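PDB 3BO5: histone-lysine N-methyltransferase SETMAR from Homo sapiens, which dimethylates a lysine of histone H3 with S-adenosyl-L-methionine through its SET domain and, fused to a mariner transposase, takes part in DNA double-strand break repair. Local coordinates for residues A[125-129]-A[141-147]; A[149-155]-A[230-235]. The protein carries 2 engineered substitutions. One frame throughout, in Å; residues are numbered along the deposited sequence.

Contact 1 (A[125-129]-A[141-147])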
loop_
_atom_site.group_PDB
_atom_site.type_symbol
_atom_site.label_atom_id
_atom_site.label_comp_id
_atom_site.label_asym_id
_atom_site.label_seq_id
_atom_site.Cartn_x
_atom_site.Cartn_y
_atom_site.Cartn_z
ATOM N N GLN A 125 6.533 3.578 -10.653
ATOM C CA GLN A 125 7.408 3.288 -11.826
ATOM C C GLN A 125 6.633 2.813 -13.022
ATOM O O GLN A 125 7.245 2.476 -14.075
ATOM C CB GLN A 125 8.446 2.259 -11.452
ATOM C CG GLN A 125 9.299 2.704 -10.236
ATOM C CD GLN A 125 10.142 3.905 -10.551
ATOM O OE1 GLN A 125 10.650 3.995 -11.669
ATOM N NE2 GLN A 125 10.469 4.712 -9.548
ATOM N N PHE A 126 5.313 2.743 -12.871
ATOM C CA PHE A 126 4.422 2.317 -13.979
ATOM C C PHE A 126 3.289 3.291 -14.143
ATOM O O PHE A 126 2.965 4.013 -13.212
ATOM C CB PHE A 126 3.866 0.925 -13.693
ATOM C CG PHE A 126 4.942 -0.114 -13.470
ATOM C CD1 PHE A 126 5.596 -0.658 -14.606
ATOM C CD2 PHE A 126 5.329 -0.497 -12.188
ATOM C CE1 PHE A 126 6.634 -1.603 -14.426
ATOM C CE2 PHE A 126 6.304 -1.417 -11.962
ATOM C CZ PHE A 126 7.005 -1.978 -13.084
ATOM N N HIS A 127 2.667 3.264 -15.330
ATOM C CA HIS A 127 1.516 4.083 -15.604
ATOM C C HIS A 127 0.263 3.291 -15.238
ATOM O O HIS A 127 -0.018 2.257 -15.870
ATOM C CB HIS A 127 1.519 4.429 -17.093
ATOM C CG HIS A 127 2.621 5.358 -17.466
ATOM N ND1 HIS A 127 3.897 4.921 -17.730
ATOM C CD2 HIS A 127 2.633 6.706 -17.603
ATOM C CE1 HIS A 127 4.658 5.966 -18.025
ATOM N NE2 HIS A 127 3.925 7.055 -17.945
ATOM N N PHE A 128 -0.462 3.839 -14.282
ATOM C CA PHE A 128 -1.713 3.253 -13.857
ATOM C C PHE A 128 -2.865 4.041 -14.336
ATOM O O PHE A 128 -2.683 5.143 -14.854
ATOM C CB PHE A 128 -1.751 3.239 -12.329
ATOM C CG PHE A 128 -0.567 2.527 -11.746
ATOM C CD1 PHE A 128 -0.322 1.200 -12.013
ATOM C CD2 PHE A 128 0.273 3.183 -10.840
ATOM C CE1 PHE A 128 0.794 0.520 -11.494
ATOM C CE2 PHE A 128 1.392 2.500 -10.308
ATOM C CZ PHE A 128 1.657 1.173 -10.639
ATOM N N GLN A 129 -4.073 3.500 -14.165
ATOM C CA GLN A 129 -5.292 4.183 -14.607
ATOM C C GLN A 129 -6.394 3.816 -13.645
ATOM O O GLN A 129 -6.548 2.610 -13.324
ATOM C CB GLN A 129 -5.617 3.736 -16.032
ATOM C CG GLN A 129 -6.752 4.433 -16.667
ATOM C CD GLN A 129 -7.197 3.730 -17.934
ATOM O OE1 GLN A 129 -7.825 2.688 -17.886
ATOM N NE2 GLN A 129 -6.801 4.270 -19.088
ATOM N N ARG A 141 -5.967 -0.063 -12.498
ATOM C CA ARG A 141 -5.309 -1.075 -13.322
ATOM C C ARG A 141 -3.988 -0.527 -13.850
ATOM O O ARG A 141 -3.755 0.641 -13.824
ATOM C CB ARG A 141 -6.220 -1.579 -14.475
ATOM C CG ARG A 141 -6.561 -0.482 -15.485
ATOM C CD ARG A 141 -7.537 -1.063 -16.532
ATOM N NE ARG A 141 -8.136 0.024 -17.300
ATOM C CZ ARG A 141 -9.215 -0.156 -18.078
ATOM N NH1 ARG A 141 -9.771 -1.384 -18.156
ATOM N NH2 ARG A 141 -9.729 0.832 -18.783
ATOM N N THR A 142 -3.135 -1.455 -14.239
ATOM C CA THR A 142 -1.905 -1.032 -14.870
ATOM C C THR A 142 -2.131 -0.894 -16.387
ATOM O O THR A 142 -2.867 -1.681 -17.011
ATOM C CB THR A 142 -0.781 -1.992 -14.553
ATOM O OG1 THR A 142 0.401 -1.503 -15.184
ATOM C CG2 THR A 142 -1.034 -3.424 -15.041
ATOM N N LEU A 143 -1.467 0.082 -16.980
ATOM C CA LEU A 143 -1.512 0.178 -18.439
ATOM C C LEU A 143 -0.284 -0.431 -19.031
ATOM O O LEU A 143 -0.117 -0.382 -20.281
ATOM C CB LEU A 143 -1.579 1.646 -18.889
ATOM C CG LEU A 143 -2.794 2.391 -18.420
ATOM C CD1 LEU A 143 -2.762 3.899 -18.795
ATOM C CD2 LEU A 143 -4.044 1.706 -18.880
ATOM N N GLU A 144 0.551 -1.011 -18.210
ATOM C CA GLU A 144 1.729 -1.697 -18.728
ATOM C C GLU A 144 2.146 -2.917 -17.967
ATOM O O GLU A 144 1.696 -3.164 -16.848
ATOM C CB GLU A 144 2.869 -0.734 -18.811
ATOM C CG GLU A 144 3.171 -0.007 -17.589
ATOM C CD GLU A 144 4.281 1.047 -17.811
ATOM O OE1 GLU A 144 4.104 2.206 -17.411
ATOM O OE2 GLU A 144 5.292 0.727 -18.499
ATOM N N PHE A 145 2.999 -3.737 -18.584
ATOM C CA PHE A 145 3.405 -4.950 -17.962
ATOM C C PHE A 145 4.154 -4.654 -16.658
ATOM O O PHE A 145 5.049 -3.834 -16.653
ATOM C CB PHE A 145 4.359 -5.703 -18.886
ATOM C CG PHE A 145 4.646 -7.075 -18.435
ATOM C CD1 PHE A 145 3.739 -8.112 -18.678
ATOM C CD2 PHE A 145 5.835 -7.370 -17.823
ATOM C CE1 PHE A 145 4.020 -9.405 -18.240
ATOM C CE2 PHE A 145 6.136 -8.686 -17.420
ATOM C CZ PHE A 145 5.219 -9.690 -17.611
ATOM N N ILE A 146 3.827 -5.375 -15.586
ATOM C CA ILE A 146 4.598 -5.284 -14.359
ATOM C C ILE A 146 5.188 -6.659 -13.999
ATOM O O ILE A 146 4.475 -7.578 -13.686
ATOM C CB ILE A 146 3.682 -4.817 -13.212
ATOM C CG1 ILE A 146 3.091 -3.446 -13.532
ATOM C CG2 ILE A 146 4.562 -4.730 -11.865
ATOM C CD1 ILE A 146 2.051 -2.956 -12.491
ATOM N N PRO A 147 6.507 -6.776 -14.011
ATOM C CA PRO A 147 7.162 -8.016 -13.592
ATOM C C PRO A 147 6.878 -8.363 -12.164
ATOM O O PRO A 147 6.847 -7.490 -11.295
ATOM C CB PRO A 147 8.669 -7.696 -13.763
ATOM C CG PRO A 147 8.688 -6.630 -14.856
ATOM C CD PRO A 147 7.469 -5.755 -14.461
HETATM O O HOH W 1 6.981 2.631 -16.720
#
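The open end of the beta hairpin made by strands 128-132 and 138-142 of the SET domain is where Gln129 meets Arg141 and His127 meets Glu144. Gln129 and Arg141, a hydrogen-bonded antiparallel pair, send their side chains out side by side; Gln129 OE1 accepts from both Arg141 NE (2.7 Å) and Arg141 NH2 (2.8 Å), lying in the guanidinium plane. Beside them, the methyls of Leu143 cross the aliphatic part of Gln129. Beyond the last bridge, Phe128 with Thr142, one more backbone bond follows, Leu143 N to His127 O (2.8 Å), and then side chains hold the two chains together. Glu144 starts with CG wedged between its backbone N and carbonyl carbon (chi1 53°) and then runs extended, which carries OE1 back to His127. There OE1 receives His127 N on its anti side and His127 ND1, in the imidazole plane, each at 2.7 Å. A carboxylate suits this place because one oxygen can take both N-H groups, which probably limits how far the imidazole can turn. Ile146 uses both branches: CG1 sits over the face of Phe126, 3.8 Å from the ring centroid, CG2 touches Phe126 CE2, and CD1, ending the longer branch, meets the edge of Phe128 at CE1 (3.8 Å).

Contact 2 (A[149-155]-A[230-235])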
loop_
_atom_site.group_PDB
_atom_site.type_symbol
_atom_site.label_atom_id
_atom_site.label_comp_id
_atom_site.label_asym_id
_atom_site.label_seq_id
_atom_site.Cartn_x
_atom_site.Cartn_y
_atom_site.Cartn_z
ATOM N N GLY A 149 7.198 -9.161 -8.488
ATOM C CA GLY A 149 8.090 -8.662 -7.485
ATOM C C GLY A 149 8.285 -7.174 -7.491
ATOM O O GLY A 149 8.777 -6.625 -6.514
ATOM N N ARG A 150 7.916 -6.506 -8.561
ATOM C CA ARG A 150 8.141 -5.073 -8.682
ATOM C C ARG A 150 7.198 -4.272 -7.774
ATOM O O ARG A 150 6.038 -4.666 -7.525
ATOM C CB ARG A 150 7.958 -4.627 -10.129
ATOM C CG ARG A 150 9.205 -5.028 -10.963
ATOM C CD ARG A 150 10.509 -4.247 -10.618
ATOM N NE ARG A 150 10.361 -2.828 -10.891
ATOM C CZ ARG A 150 10.316 -2.248 -12.092
ATOM N NH1 ARG A 150 10.590 -2.984 -13.165
ATOM N NH2 ARG A 150 10.053 -0.940 -12.212
ATOM N N PHE A 151 7.714 -3.163 -7.222
ATOM C CA PHE A 151 6.886 -2.292 -6.393
ATOM C C PHE A 151 5.867 -1.645 -7.273
ATOM O O PHE A 151 6.183 -1.080 -8.328
ATOM C CB PHE A 151 7.795 -1.186 -5.773
ATOM C CG PHE A 151 7.011 -0.107 -5.073
ATOM C CD1 PHE A 151 6.280 -0.450 -3.907
ATOM C CD2 PHE A 151 6.995 1.193 -5.570
ATOM C CE1 PHE A 151 5.491 0.588 -3.212
ATOM C CE2 PHE A 151 6.213 2.184 -4.926
ATOM C CZ PHE A 151 5.489 1.882 -3.733
ATOM N N VAL A 152 4.648 -1.649 -6.782
ATOM C CA VAL A 152 3.536 -1.105 -7.534
ATOM C C VAL A 152 3.085 0.255 -6.971
ATOM O O VAL A 152 3.209 1.282 -7.608
ATOM C CB VAL A 152 2.391 -2.112 -7.573
ATOM C CG1 VAL A 152 1.144 -1.519 -8.226
ATOM C CG2 VAL A 152 2.867 -3.290 -8.484
ATOM N N CYS A 153 2.627 0.235 -5.719
ATOM C CA CYS A 153 2.275 1.516 -5.098
ATOM C C CYS A 153 2.126 1.323 -3.597
ATOM O O CYS A 153 2.014 0.206 -3.127
ATOM C CB CYS A 153 0.990 2.131 -5.697
ATOM S SG CYS A 153 -0.478 1.131 -5.362
ATOM N N GLU A 154 2.163 2.441 -2.869
ATOM C CA GLU A 154 1.742 2.378 -1.436
ATOM C C GLU A 154 0.249 2.461 -1.295
ATOM O O GLU A 154 -0.481 2.839 -2.179
ATOM C CB GLU A 154 2.297 3.582 -0.632
ATOM C CG GLU A 154 3.743 3.538 -0.482
ATOM C CD GLU A 154 4.243 4.750 0.328
ATOM O OE1 GLU A 154 5.290 5.277 -0.059
ATOM O OE2 GLU A 154 3.575 5.181 1.340
ATOM N N TYR A 155 -0.183 2.060 -0.086
ATOM C CA TYR A 155 -1.512 2.450 0.382
ATOM C C TYR A 155 -1.218 3.496 1.453
ATOM O O TYR A 155 -0.798 3.197 2.569
ATOM C CB TYR A 155 -2.159 1.192 0.978
ATOM C CG TYR A 155 -3.672 1.313 1.160
ATOM C CD1 TYR A 155 -4.572 1.140 0.094
ATOM C CD2 TYR A 155 -4.179 1.629 2.435
ATOM C CE1 TYR A 155 -5.933 1.274 0.229
ATOM C CE2 TYR A 155 -5.590 1.767 2.611
ATOM C CZ TYR A 155 -6.444 1.591 1.524
ATOM O OH TYR A 155 -7.788 1.717 1.659
ATOM N N LYS A 230 5.426 2.260 5.648
ATOM C CA LYS A 230 4.758 2.365 4.400
ATOM C C LYS A 230 4.093 1.015 4.112
ATOM O O LYS A 230 4.619 -0.038 4.467
ATOM C CB LYS A 230 5.842 2.598 3.334
ATOM C CG LYS A 230 6.705 3.781 3.624
ATOM C CD LYS A 230 5.913 5.064 3.923
ATOM C CE LYS A 230 6.906 6.242 4.034
ATOM N NZ LYS A 230 6.113 7.407 4.671
ATOM N N LEU A 231 2.898 1.070 3.525
ATOM C CA LEU A 231 2.130 -0.146 3.230
ATOM C C LEU A 231 2.335 -0.363 1.755
ATOM O O LEU A 231 1.647 0.187 0.918
ATOM C CB LEU A 231 0.638 0.082 3.540
ATOM C CG LEU A 231 0.358 0.405 5.020
ATOM C CD1 LEU A 231 -1.168 0.350 5.230
ATOM C CD2 LEU A 231 1.142 -0.426 6.005
ATOM N N ALA A 232 3.376 -1.133 1.471
ATOM C CA ALA A 232 3.908 -1.169 0.086
ATOM C C ALA A 232 3.340 -2.354 -0.647
ATOM O O ALA A 232 3.489 -3.470 -0.153
ATOM C CB ALA A 232 5.428 -1.268 0.176
ATOM N N LEU A 233 2.742 -2.145 -1.823
ATOM C CA LEU A 233 2.114 -3.283 -2.573
ATOM C C LEU A 233 3.104 -3.603 -3.683
ATOM O O LEU A 233 3.554 -2.711 -4.424
ATOM C CB LEU A 233 0.796 -2.881 -3.244
ATOM C CG LEU A 233 -0.183 -2.732 -2.068
ATOM C CD1 LEU A 233 -0.833 -1.403 -1.855
ATOM C CD2 LEU A 233 -0.988 -3.965 -1.809
ATOM N N PHE A 234 3.475 -4.898 -3.690
ATOM C CA PHE A 234 4.366 -5.443 -4.752
ATOM C C PHE A 234 3.621 -6.425 -5.595
ATOM O O PHE A 234 2.699 -7.097 -5.124
ATOM C CB PHE A 234 5.581 -6.162 -4.107
ATOM C CG PHE A 234 6.510 -5.246 -3.339
ATOM C CD1 PHE A 234 7.636 -4.729 -3.937
ATOM C CD2 PHE A 234 6.244 -4.981 -1.997
ATOM C CE1 PHE A 234 8.498 -3.902 -3.205
ATOM C CE2 PHE A 234 7.061 -4.099 -1.277
ATOM C CZ PHE A 234 8.165 -3.582 -1.846
ATOM N N ALA A 235 4.015 -6.523 -6.871
ATOM C CA ALA A 235 3.350 -7.520 -7.715
ATOM C C ALA A 235 3.688 -8.921 -7.238
ATOM O O ALA A 235 4.875 -9.252 -7.109
ATOM C CB ALA A 235 3.823 -7.329 -9.180
HETATM O O HOH W 2 2.025 3.556 2.749
HETATM O O HOH W 3 4.193 7.541 2.582
#
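Phe151 turns its CG away from its own backbone N (chi1 171°), and Phe234 sets its CG opposite the carbonyl carbon; these torsions bring the two rings together. The two form a T-shaped pair: the edge of Phe151 is turned toward the face of Phe234, with centroids 5.7 Å apart and planes at 66°. They belong to antiparallel strands 151-160 and 230-235 in the buried centre of the SET domain, whose pairing is interrupted by a classic beta bulge. Val152 and Cys153 both face Leu233; Leu233 O takes a bond from Val152 N (2.8 Å) and a weak one from Cys153 N (3.3 Å). Leucine suits the partner position, since its CD1 reaches along the neighbouring strand to Cys153 SG and the CB of Tyr155. Gly149, at a positive phi (96°) that a side chain would make strained, donates its N to Ala235 O. Tyr155 OH is bound by Tyr179 O, beside the cofactor pocket. Across the strands, the carboxylate of Glu154 lies against the methylenes of Lys230, OE2 being 3.5 Å from Lys230 CD. Were Glu154 replaced by alanine, Lys230 NZ would probably lose the acid it reaches through water, and the two waters an acceptor each. One of these waters bonds Glu154 OE2, Tyr155 O and Leu231 N; the other joins Glu154 OE2 (2.7 Å) to Lys230 NZ (2.8 Å).

Contact 1 and contact 2 follow one another along the chain, both within the SET domain, and their centres lie about 12 Å apart. They touch directly: Phe126 of contact 1 packs on Arg150, its CZ 3.3 Å from Arg150 NH2, and Phe128 CZ lies 3.4 Å from Val152 O. Val152 also receives the side chain of Ile146, so the open end of the hairpin rests on the bulged strand of contact 2. The two contacts lie at different distances from the bound S-adenosyl-L-homocysteine: the side chain of Arg141 in contact 1 is about 12 Å from it, whereas that of Tyr155 in contact 2 is about 6 Å away.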